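Local atomic coordinates of uncharacterized protein Rv2277c (Mycobacterium tuberculosis, PDB entry 5VUG), a protein that is of unknown biological role but carries a TIM-barrel glycerophosphodiester phosphodiesterase domain and probably hydrolyses phosphoric diesters. Residues Glu228-Asp231 with Cys237-Ser240; Val172-Ser175 with Gln181-Phe184; Gln79-Asn84 with Leu109-Gly114; Gly52-Tyr57 with Val135-Gln140. One frame throughout, in Å; residues are numbered along the deposited sequence.

Contact 1. Residues Glu228-Asp231 with Cys237-Ser240; sequences ELWD and CFRS
W230 sets the edge of its six-membered ring against one face of the F238 ring, and CH2 of W230 stands above the centre of that face, 4.0 Å from CE2 of F238. The other leading atom, CZ3 of W230, lies 4.0 Å from CD1 of F238, so the benzo edge spans the phenyl face. With centroids 5.1 Å apart and planes at 62°, this is an edge-to-face aromatic pair. The opposite face of F238 receives the guanidinium of R182 in a cation-pi contact. Between the two aromatic residues the chain passes from the loop after strand 220-227 into helix 232-239, within a TIM-barrel domain. D231 is the N-cap of this helix, its OD1 accepting the backbone N of S234, a role that suits a short carboxylate. W230 combines a broad apolar ring with a donor: its NE1, in the five-membered ring away from F238, donates to O of F204. With chi1 at -69°, W230 CG lies beside the backbone N, and the long indole can bridge to F238 although the two CA atoms are 10.1 Å apart. F238 also packs on A202 and V246 of the parallel strands 201-205 and 245-249, while the preceding C237 is tied to C192 by a disulfide.

Contact 2. Residues Val172-Ser175 with Gln181-Phe184; sequences VAES and QRLF
R182 meets E174 in an end-on, bidentate salt bridge inside a TIM-barrel domain, joining the loop after strand 171-172 to the helix 176-189 that follows it. From CB the arginine chain runs toward the loop: CG stands anti to the backbone N (chi1 -161°), and the chain stays extended through chi2 to CD, which packs against the sulfur of C237. Here it bends, chi3 being -63°, which brings the NH1/NH2 edge of the guanidinium up to the carboxylate. NE gives its hydrogen to O of P194. At the tip, NH1 of R182 donates to OE1 of E174 over 2.8 Å in a nearly straight bond, using the syn lone pair of that oxygen. NH2 of R182 reaches OE2 of E174, also at 2.8 Å and just as straight, and has a further partner in O of Q195. The two flat groups lie only 22° from coplanar, which suits the paired bonds. Arginine fits this buried place because its several N-H groups can serve a carboxylate and two backbone carbonyls at once, and the charges probably compensate each other. E174 is extended beyond CG, the length needed to reach across from the loop. Next to it, S175 is the helix N-cap, its OG bonded to N of V178. The carboxylate is further fixed from the first turn of the helix, where OG1 of T179 is hydrogen-bonded to OE1 of E174.

Contact 3. Residues Gln79-Asn84 with Leu109-Gly114; sequences QLQQLN and LEQAIG
Q81 lies in a type I turn running from L80 to L83, Q111 lies on helix 109-114, and their CA atoms, 11.1 Å apart, are the closest pair of CA atoms across the segments. Two extended glutamines span this distance, coming from opposite directions so that their terminal amides meet midway. NE2 of Q81 is 3.0 Å from OE1 of Q111 and 3.5 Å from NE2 of the same Q111. The amide planes are strongly turned, 76° apart, so the groups do not lie flat together. The oxygen of Q111 has a firm partner close by: OE1 accepts the backbone N of T108, just before the helix. This bond holds the Q111 amide close to its helix, and the Q81 side chain also touches T108. Long, polar and uncharged, glutamine suits such a position at the surface of the TIM-barrel domain, where little area is buried. The inward sides of the segments are apolar instead. L80 packs on S49 and L62 in neighbouring loops, whereas L109 and A112 rest on L56 of strand 54-56. I113 reaches L122 of strand 121-125 and the side of helix 134-145, and E110 forms a salt bridge with R144 of that same helix.

Contact 4. Residues Gly52-Tyr57 with Val135-Gln140; sequences GVPVLY and VSAVAQ
P54 pushes CG of its ring against the turn of helix formed by A137 and V138. CG of P54 lies 3.6 Å from the backbone O of A137 and 3.8 Å from CB of A137, while CG2 of V138 lies beside the CB-CG edge of the ring, 4.1 Å from CG of P54. The methyl group of A137 has a second neighbour in the carbonyl of G52, with 3.7 Å between CB of A137 and O of G52. Small residues suit this approach: an alanine on the helix lets the two backbones come close, with CA of P54 only 6.1 Å from CA of V138, and proline offers a compact, rigid apolar surface. G52 takes a positive phi of 82°, which glycine adopts readily, and there the chain turns into strand 54-56. V138 has CG1 anti to its backbone N (chi1 168°), leaving CG2 beside that N and in contact with the proline.

A second shell surrounds these groups. P54 and V138 both pack on V46, and L109 covers P54 from helix 109-114. Separately, within the helix, Q140 folds back one turn so that its NE2 donates to OG of S136 over 2.9 Å.

Strand 54-56 pairs antiparallel with barrel strand 41-48, whose parallel neighbour 121-125 leads on toward helix 134-145. The proline thus fills the seam between this strand pair and one of the outer helices of the TIM barrel, while V53 faces away, toward V77 of helix 77-80.

The four contacts form two pairs within one TIM-barrel domain. Contacts 3 and 4 are neighbours, centres 11 Å apart: L109 N probably bonds to P54 O, 2.9 Å away, and L80 packs on V55. Along the chain contact 3 is nested in the loop that contact 4 closes. Contacts 2 and 1 follow in series, also with centres 11 Å apart; helix 176-189 packs against helix 232-239 (L183 on F238) and against the loop before it (F184 on L229). Contacts 1 and 3 lie on opposite sides of the chain's centre, 37 Å apart between centres. The two pairs thus lie in different parts of the barrel's periphery, each where loops or short strands meet outer helices.

Contact 1. Residues Glu228-Asp231 with Cys237-Ser240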
loop_
_atom_site.group_PDB
_atom_site.type_symbol
_atom_site.label_atom_id
_atom_site.label_comp_id
_atom_site.label_asym_id
_atom_site.label_seq_id
_atom_site.Cartn_x
_atom_site.Cartn_y
_atom_site.Cartn_z
ATOM N N GLU A 228 9.919 0.747 1.415
ATOM C CA GLU A 228 11.064 0.828 2.322
ATOM C C GLU A 228 10.541 1.386 3.646
ATOM O O GLU A 228 10.431 2.605 3.823
ATOM C CB GLU A 228 12.147 1.701 1.696
ATOM C CG GLU A 228 12.613 1.161 0.348
ATOM C CD GLU A 228 13.659 2.044 -0.324
ATOM O OE1 GLU A 228 14.288 2.878 0.366
ATOM O OE2 GLU A 228 13.855 1.894 -1.546
ATOM N N LEU A 229 10.219 0.489 4.580
ATOM C CA LEU A 229 9.379 0.839 5.721
ATOM C C LEU A 229 10.144 1.209 6.982
ATOM O O LEU A 229 9.545 1.794 7.894
ATOM C CB LEU A 229 8.426 -0.315 6.042
ATOM C CG LEU A 229 7.422 -0.580 4.917
ATOM C CD1 LEU A 229 6.728 -1.908 5.170
ATOM C CD2 LEU A 229 6.403 0.557 4.801
ATOM N N TRP A 230 11.431 0.877 7.069
ATOM C CA TRP A 230 12.230 1.190 8.246
ATOM C C TRP A 230 12.960 2.505 8.019
ATOM O O TRP A 230 13.771 2.619 7.091
ATOM C CB TRP A 230 13.249 0.083 8.529
ATOM C CG TRP A 230 12.678 -1.231 9.009
ATOM C CD1 TRP A 230 12.769 -2.440 8.370
ATOM C CD2 TRP A 230 11.965 -1.477 10.233
ATOM N NE1 TRP A 230 12.152 -3.418 9.120
ATOM C CE2 TRP A 230 11.651 -2.853 10.265
ATOM C CE3 TRP A 230 11.560 -0.667 11.303
ATOM C CZ2 TRP A 230 10.941 -3.437 11.321
ATOM C CZ3 TRP A 230 10.856 -1.246 12.352
ATOM C CH2 TRP A 230 10.555 -2.620 12.354
ATOM N N ASP A 231 12.667 3.490 8.866
ATOM C CA ASP A 231 13.364 4.768 8.909
ATOM C C ASP A 231 13.440 5.200 10.370
ATOM O O ASP A 231 12.949 4.499 11.262
ATOM C CB ASP A 231 12.724 5.808 7.971
ATOM C CG ASP A 231 11.228 5.994 8.203
ATOM O OD1 ASP A 231 10.742 5.857 9.344
ATOM O OD2 ASP A 231 10.525 6.309 7.220
ATOM N N CYS A 237 8.885 4.768 16.608
ATOM C CA CYS A 237 7.527 4.324 16.922
ATOM C C CYS A 237 7.534 2.945 17.581
ATOM O O CYS A 237 6.878 2.732 18.610
ATOM C CB CYS A 237 6.666 4.335 15.654
ATOM S SG CYS A 237 5.185 3.289 15.709
ATOM N N PHE A 238 8.287 1.997 17.014
ATOM C CA PHE A 238 8.320 0.649 17.581
ATOM C C PHE A 238 8.967 0.631 18.962
ATOM O O PHE A 238 8.472 -0.041 19.876
ATOM C CB PHE A 238 9.072 -0.306 16.646
ATOM C CG PHE A 238 8.212 -0.919 15.569
ATOM C CD1 PHE A 238 7.660 -0.133 14.565
ATOM C CD2 PHE A 238 7.964 -2.287 15.554
ATOM C CE1 PHE A 238 6.874 -0.708 13.571
ATOM C CE2 PHE A 238 7.185 -2.868 14.565
ATOM C CZ PHE A 238 6.635 -2.080 13.576
ATOM N N ARG A 239 10.055 1.378 19.144
ATOM C CA ARG A 239 10.946 1.139 20.271
ATOM C C ARG A 239 10.770 2.083 21.449
ATOM O O ARG A 239 11.157 1.720 22.569
ATOM C CB ARG A 239 12.403 1.198 19.812
ATOM C CG ARG A 239 12.801 -0.013 19.003
ATOM C CD ARG A 239 14.277 -0.233 19.123
ATOM N NE ARG A 239 14.997 0.784 18.377
ATOM C CZ ARG A 239 16.182 1.260 18.726
ATOM N NH1 ARG A 239 16.769 2.186 17.979
ATOM N NH2 ARG A 239 16.767 0.819 19.833
ATOM N N SER A 240 10.223 3.275 21.243
ATOM C CA SER A 240 10.250 4.287 22.292
ATOM C C SER A 240 9.353 3.875 23.452
ATOM O O SER A 240 8.149 3.655 23.271
ATOM C CB SER A 240 9.816 5.640 21.738
ATOM O OG SER A 240 9.873 6.616 22.757
#

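Contact 2. Residues Val172-Ser175 with Gln181-Phe184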
loop_
_atom_site.group_PDB
_atom_site.type_symbol
_atom_site.label_atom_id
_atom_site.label_comp_id
_atom_site.label_asym_id
_atom_site.label_seq_id
_atom_site.Cartn_x
_atom_site.Cartn_y
_atom_site.Cartn_z
ATOM N N VAL A 172 7.779 -15.255 21.960
ATOM C CA VAL A 172 7.190 -15.207 20.625
ATOM C C VAL A 172 7.331 -13.803 20.043
ATOM O O VAL A 172 7.009 -12.810 20.709
ATOM C CB VAL A 172 5.713 -15.652 20.650
ATOM C CG1 VAL A 172 5.136 -15.694 19.247
ATOM C CG2 VAL A 172 5.560 -17.018 21.365
ATOM N N ALA A 173 7.798 -13.722 18.801
ATOM C CA ALA A 173 7.853 -12.440 18.112
ATOM C C ALA A 173 6.446 -11.911 17.850
ATOM O O ALA A 173 5.469 -12.662 17.777
ATOM C CB ALA A 173 8.589 -12.577 16.780
ATOM N N GLU A 174 6.355 -10.590 17.705
ATOM C CA GLU A 174 5.111 -9.976 17.267
ATOM C C GLU A 174 4.658 -10.611 15.955
ATOM O O GLU A 174 5.479 -10.939 15.095
ATOM C CB GLU A 174 5.334 -8.477 17.065
ATOM C CG GLU A 174 4.118 -7.773 16.519
ATOM C CD GLU A 174 4.196 -6.283 16.670
ATOM O OE1 GLU A 174 4.855 -5.638 15.825
ATOM O OE2 GLU A 174 3.595 -5.767 17.643
ATOM N N SER A 175 3.343 -10.790 15.801
ATOM C CA SER A 175 2.837 -11.344 14.549
ATOM C C SER A 175 3.167 -10.421 13.377
ATOM O O SER A 175 3.211 -9.190 13.508
ATOM C CB SER A 175 1.325 -11.560 14.616
ATOM O OG SER A 175 0.645 -10.327 14.531
ATOM N N GLN A 181 1.075 -3.822 9.795
ATOM C CA GLN A 181 0.089 -2.762 9.976
ATOM C C GLN A 181 0.731 -1.510 10.563
ATOM O O GLN A 181 0.486 -0.392 10.094
ATOM C CB GLN A 181 -1.022 -3.257 10.895
ATOM C CG GLN A 181 -2.129 -2.243 11.080
ATOM C CD GLN A 181 -2.985 -2.124 9.843
ATOM O OE1 GLN A 181 -3.630 -3.090 9.426
ATOM N NE2 GLN A 181 -2.984 -0.948 9.235
ATOM N N ARG A 182 1.563 -1.679 11.596
ATOM C CA ARG A 182 2.189 -0.523 12.224
ATOM C C ARG A 182 3.144 0.171 11.258
ATOM O O ARG A 182 3.167 1.406 11.182
ATOM C CB ARG A 182 2.908 -0.932 13.512
ATOM C CG ARG A 182 3.167 0.253 14.428
ATOM C CD ARG A 182 3.909 -0.104 15.714
ATOM N NE ARG A 182 3.179 -1.023 16.590
ATOM C CZ ARG A 182 3.441 -2.322 16.694
ATOM N NH1 ARG A 182 4.411 -2.866 15.966
ATOM N NH2 ARG A 182 2.736 -3.077 17.520
ATOM N N LEU A 183 3.916 -0.606 10.493
ATOM C CA LEU A 183 4.856 -0.014 9.544
ATOM C C LEU A 183 4.128 0.746 8.448
ATOM O O LEU A 183 4.559 1.835 8.052
ATOM C CB LEU A 183 5.723 -1.100 8.916
ATOM C CG LEU A 183 6.820 -1.667 9.811
ATOM C CD1 LEU A 183 7.405 -2.892 9.128
ATOM C CD2 LEU A 183 7.899 -0.602 10.102
ATOM N N PHE A 184 3.037 0.180 7.926
ATOM C CA PHE A 184 2.316 0.864 6.862
ATOM C C PHE A 184 1.530 2.061 7.382
ATOM O O PHE A 184 1.417 3.074 6.677
ATOM C CB PHE A 184 1.466 -0.112 6.045
ATOM C CG PHE A 184 2.242 -0.788 4.945
ATOM C CD1 PHE A 184 2.526 -0.105 3.767
ATOM C CD2 PHE A 184 2.727 -2.080 5.098
ATOM C CE1 PHE A 184 3.259 -0.705 2.750
ATOM C CE2 PHE A 184 3.463 -2.690 4.079
ATOM C CZ PHE A 184 3.722 -1.996 2.904
#

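Contact 3. Residues Gln79-Asn84 with Leu109-Gly114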
loop_
_atom_site.group_PDB
_atom_site.type_symbol
_atom_site.label_atom_id
_atom_site.label_comp_id
_atom_site.label_asym_id
_atom_site.label_seq_id
_atom_site.Cartn_x
_atom_site.Cartn_y
_atom_site.Cartn_z
ATOM N N GLN A 79 14.831 -41.258 8.918
ATOM C CA GLN A 79 14.908 -41.108 7.467
ATOM C C GLN A 79 15.433 -39.734 7.064
ATOM O O GLN A 79 16.238 -39.627 6.131
ATOM C CB GLN A 79 13.535 -41.360 6.850
ATOM C CG GLN A 79 13.088 -42.803 7.007
ATOM C CD GLN A 79 11.636 -43.021 6.660
ATOM O OE1 GLN A 79 10.819 -42.105 6.726
ATOM N NE2 GLN A 79 11.306 -44.248 6.283
ATOM N N LEU A 80 14.978 -38.674 7.742
ATOM C CA LEU A 80 15.405 -37.322 7.394
ATOM C C LEU A 80 16.895 -37.138 7.621
ATOM O O LEU A 80 17.573 -36.479 6.824
ATOM C CB LEU A 80 14.622 -36.299 8.220
ATOM C CG LEU A 80 13.140 -36.199 7.865
ATOM C CD1 LEU A 80 12.345 -35.575 9.002
ATOM C CD2 LEU A 80 12.980 -35.400 6.597
ATOM N N GLN A 81 17.422 -37.700 8.710
ATOM C CA GLN A 81 18.834 -37.516 9.026
ATOM C C GLN A 81 19.754 -38.279 8.084
ATOM O O GLN A 81 20.973 -38.060 8.115
ATOM C CB GLN A 81 19.108 -37.875 10.489
ATOM C CG GLN A 81 18.513 -36.886 11.478
ATOM C CD GLN A 81 18.878 -37.216 12.914
ATOM O OE1 GLN A 81 18.342 -38.157 13.503
ATOM N NE2 GLN A 81 19.801 -36.450 13.480
ATOM N N GLN A 82 19.209 -39.156 7.245
ATOM C CA GLN A 82 19.987 -39.782 6.189
ATOM C C GLN A 82 20.060 -38.939 4.920
ATOM O O GLN A 82 20.888 -39.236 4.050
ATOM C CB GLN A 82 19.425 -41.170 5.868
ATOM C CG GLN A 82 19.600 -42.170 6.995
ATOM C CD GLN A 82 21.059 -42.424 7.314
ATOM O OE1 GLN A 82 21.526 -42.140 8.418
ATOM N NE2 GLN A 82 21.789 -42.958 6.343
ATOM N N LEU A 83 19.236 -37.896 4.795
ATOM C CA LEU A 83 19.238 -37.069 3.595
ATOM C C LEU A 83 20.352 -36.036 3.656
ATOM O O LEU A 83 20.668 -35.498 4.722
ATOM C CB LEU A 83 17.890 -36.365 3.412
ATOM C CG LEU A 83 16.678 -37.290 3.286
ATOM C CD1 LEU A 83 15.381 -36.465 3.193
ATOM C CD2 LEU A 83 16.831 -38.222 2.085
ATOM N N ASN A 84 20.939 -35.755 2.498
ATOM C CA ASN A 84 22.028 -34.790 2.377
ATOM C C ASN A 84 21.417 -33.446 1.992
ATOM O O ASN A 84 21.020 -33.244 0.842
ATOM C CB ASN A 84 23.010 -35.282 1.319
ATOM C CG ASN A 84 24.175 -34.339 1.115
ATOM O OD1 ASN A 84 24.263 -33.289 1.751
ATOM N ND2 ASN A 84 25.091 -34.723 0.236
ATOM N N LEU A 109 16.424 -29.985 15.525
ATOM C CA LEU A 109 16.502 -28.726 16.259
ATOM C C LEU A 109 17.374 -28.886 17.496
ATOM O O LEU A 109 18.164 -27.995 17.832
ATOM C CB LEU A 109 15.101 -28.250 16.640
ATOM C CG LEU A 109 15.042 -27.014 17.551
ATOM C CD1 LEU A 109 15.639 -25.783 16.877
ATOM C CD2 LEU A 109 13.597 -26.759 17.958
ATOM N N GLU A 110 17.257 -30.033 18.170
ATOM C CA GLU A 110 18.045 -30.285 19.372
ATOM C C GLU A 110 19.542 -30.277 19.065
ATOM O O GLU A 110 20.335 -29.681 19.812
ATOM C CB GLU A 110 17.591 -31.608 20.004
ATOM C CG GLU A 110 18.226 -31.935 21.338
ATOM C CD GLU A 110 17.327 -32.781 22.244
ATOM O OE1 GLU A 110 17.768 -33.097 23.364
ATOM O OE2 GLU A 110 16.183 -33.117 21.857
ATOM N N GLN A 111 19.948 -30.912 17.958
ATOM C CA GLN A 111 21.350 -30.862 17.547
ATOM C C GLN A 111 21.782 -29.436 17.243
ATOM O O GLN A 111 22.897 -29.030 17.586
ATOM C CB GLN A 111 21.576 -31.722 16.300
ATOM C CG GLN A 111 21.679 -33.217 16.542
ATOM C CD GLN A 111 21.675 -34.024 15.255
ATOM O OE1 GLN A 111 20.910 -33.747 14.329
ATOM N NE2 GLN A 111 22.536 -35.035 15.191
ATOM N N ALA A 112 20.927 -28.681 16.548
ATOM C CA ALA A 112 21.241 -27.296 16.213
ATOM C C ALA A 112 21.441 -26.452 17.463
ATOM O O ALA A 112 22.383 -25.652 17.538
ATOM C CB ALA A 112 20.108 -26.714 15.371
ATOM N N ILE A 113 20.557 -26.610 18.453
ATOM C CA ILE A 113 20.701 -25.890 19.717
ATOM C C ILE A 113 22.050 -26.199 20.350
ATOM O O ILE A 113 22.766 -25.298 20.802
ATOM C CB ILE A 113 19.531 -26.230 20.661
ATOM C CG1 ILE A 113 18.232 -25.655 20.104
ATOM C CG2 ILE A 113 19.792 -25.724 22.081
ATOM C CD1 ILE A 113 16.996 -26.205 20.738
ATOM N N GLY A 114 22.425 -27.483 20.371
ATOM C CA GLY A 114 23.697 -27.889 20.944
ATOM C C GLY A 114 24.912 -27.372 20.196
ATOM O O GLY A 114 26.000 -27.289 20.785
#

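Contact 4. Residues Gly52-Tyr57 with Val135-Gln140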
loop_
_atom_site.group_PDB
_atom_site.type_symbol
_atom_site.label_atom_id
_atom_site.label_comp_id
_atom_site.label_asym_id
_atom_site.label_seq_id
_atom_site.Cartn_x
_atom_site.Cartn_y
_atom_site.Cartn_z
ATOM N N GLY A 52 7.407 -36.680 15.089
ATOM C CA GLY A 52 7.319 -35.644 16.096
ATOM C C GLY A 52 8.615 -35.033 16.562
ATOM O O GLY A 52 8.640 -34.443 17.645
ATOM N N VAL A 53 9.681 -35.120 15.780
ATOM C CA VAL A 53 10.962 -34.524 16.149
ATOM C C VAL A 53 11.174 -33.274 15.300
ATOM O O VAL A 53 11.227 -33.371 14.066
ATOM C CB VAL A 53 12.127 -35.509 15.984
ATOM C CG1 VAL A 53 13.442 -34.830 16.379
ATOM C CG2 VAL A 53 11.881 -36.760 16.802
ATOM N N PRO A 54 11.311 -32.094 15.904
ATOM C CA PRO A 54 11.625 -30.900 15.110
ATOM C C PRO A 54 12.989 -31.048 14.450
ATOM O O PRO A 54 13.959 -31.495 15.074
ATOM C CB PRO A 54 11.621 -29.768 16.149
ATOM C CG PRO A 54 10.715 -30.286 17.245
ATOM C CD PRO A 54 11.011 -31.770 17.310
ATOM N N VAL A 55 13.045 -30.685 13.165
ATOM C CA VAL A 55 14.262 -30.693 12.356
ATOM C C VAL A 55 14.369 -29.338 11.657
ATOM O O VAL A 55 13.413 -28.562 11.605
ATOM C CB VAL A 55 14.286 -31.850 11.321
ATOM C CG1 VAL A 55 14.213 -33.214 12.013
ATOM C CG2 VAL A 55 13.154 -31.700 10.291
ATOM N N LEU A 56 15.553 -29.043 11.123
ATOM C CA LEU A 56 15.774 -27.789 10.405
ATOM C C LEU A 56 15.601 -28.034 8.911
ATOM O O LEU A 56 16.328 -28.840 8.323
ATOM C CB LEU A 56 17.163 -27.208 10.673
ATOM C CG LEU A 56 17.540 -26.919 12.126
ATOM C CD1 LEU A 56 18.796 -26.053 12.148
ATOM C CD2 LEU A 56 16.384 -26.233 12.879
ATOM N N TYR A 57 14.636 -27.342 8.305
ATOM C CA TYR A 57 14.395 -27.437 6.870
ATOM C C TYR A 57 13.439 -26.321 6.476
ATOM O O TYR A 57 12.427 -26.105 7.149
ATOM C CB TYR A 57 13.845 -28.816 6.453
ATOM C CG TYR A 57 13.926 -28.995 4.959
ATOM C CD1 TYR A 57 15.161 -29.164 4.331
ATOM C CD2 TYR A 57 12.788 -28.944 4.166
ATOM C CE1 TYR A 57 15.254 -29.305 2.960
ATOM C CE2 TYR A 57 12.878 -29.079 2.783
ATOM C CZ TYR A 57 14.122 -29.251 2.193
ATOM O OH TYR A 57 14.271 -29.365 0.830
ATOM N N VAL A 135 4.225 -26.782 16.744
ATOM C CA VAL A 135 4.413 -25.815 17.828
ATOM C C VAL A 135 4.653 -26.532 19.154
ATOM O O VAL A 135 5.580 -26.194 19.902
ATOM C CB VAL A 135 3.238 -24.821 17.886
ATOM C CG1 VAL A 135 3.241 -24.041 19.186
ATOM C CG2 VAL A 135 3.297 -23.845 16.689
ATOM N N SER A 136 3.838 -27.549 19.456
ATOM C CA SER A 136 4.037 -28.318 20.684
ATOM C C SER A 136 5.381 -29.045 20.682
ATOM O O SER A 136 6.082 -29.082 21.706
ATOM C CB SER A 136 2.896 -29.321 20.867
ATOM O OG SER A 136 3.084 -30.086 22.052
ATOM N N ALA A 137 5.742 -29.655 19.552
ATOM C CA ALA A 137 7.010 -30.372 19.479
ATOM C C ALA A 137 8.184 -29.429 19.709
ATOM O O ALA A 137 9.151 -29.781 20.404
ATOM C CB ALA A 137 7.128 -31.092 18.132
ATOM N N VAL A 138 8.105 -28.216 19.160
ATOM C CA VAL A 138 9.171 -27.242 19.373
ATOM C C VAL A 138 9.218 -26.808 20.830
ATOM O O VAL A 138 10.298 -26.735 21.433
ATOM C CB VAL A 138 9.030 -26.045 18.413
ATOM C CG1 VAL A 138 9.980 -24.894 18.843
ATOM C CG2 VAL A 138 9.347 -26.470 16.972
ATOM N N ALA A 139 8.050 -26.522 21.420
ATOM C CA ALA A 139 7.994 -26.144 22.827
ATOM C C ALA A 139 8.632 -27.209 23.709
ATOM O O ALA A 139 9.376 -26.887 24.642
ATOM C CB ALA A 139 6.545 -25.877 23.249
ATOM N N GLN A 140 8.369 -28.485 23.417
ATOM C CA GLN A 140 8.912 -29.559 24.242
ATOM C C GLN A 140 10.432 -29.619 24.161
ATOM O O GLN A 140 11.099 -29.797 25.191
ATOM C CB GLN A 140 8.273 -30.888 23.858
ATOM C CG GLN A 140 6.820 -30.981 24.294
ATOM C CD GLN A 140 6.144 -32.227 23.771
ATOM O OE1 GLN A 140 6.592 -33.349 24.036
ATOM N NE2 GLN A 140 5.070 -32.042 23.010
#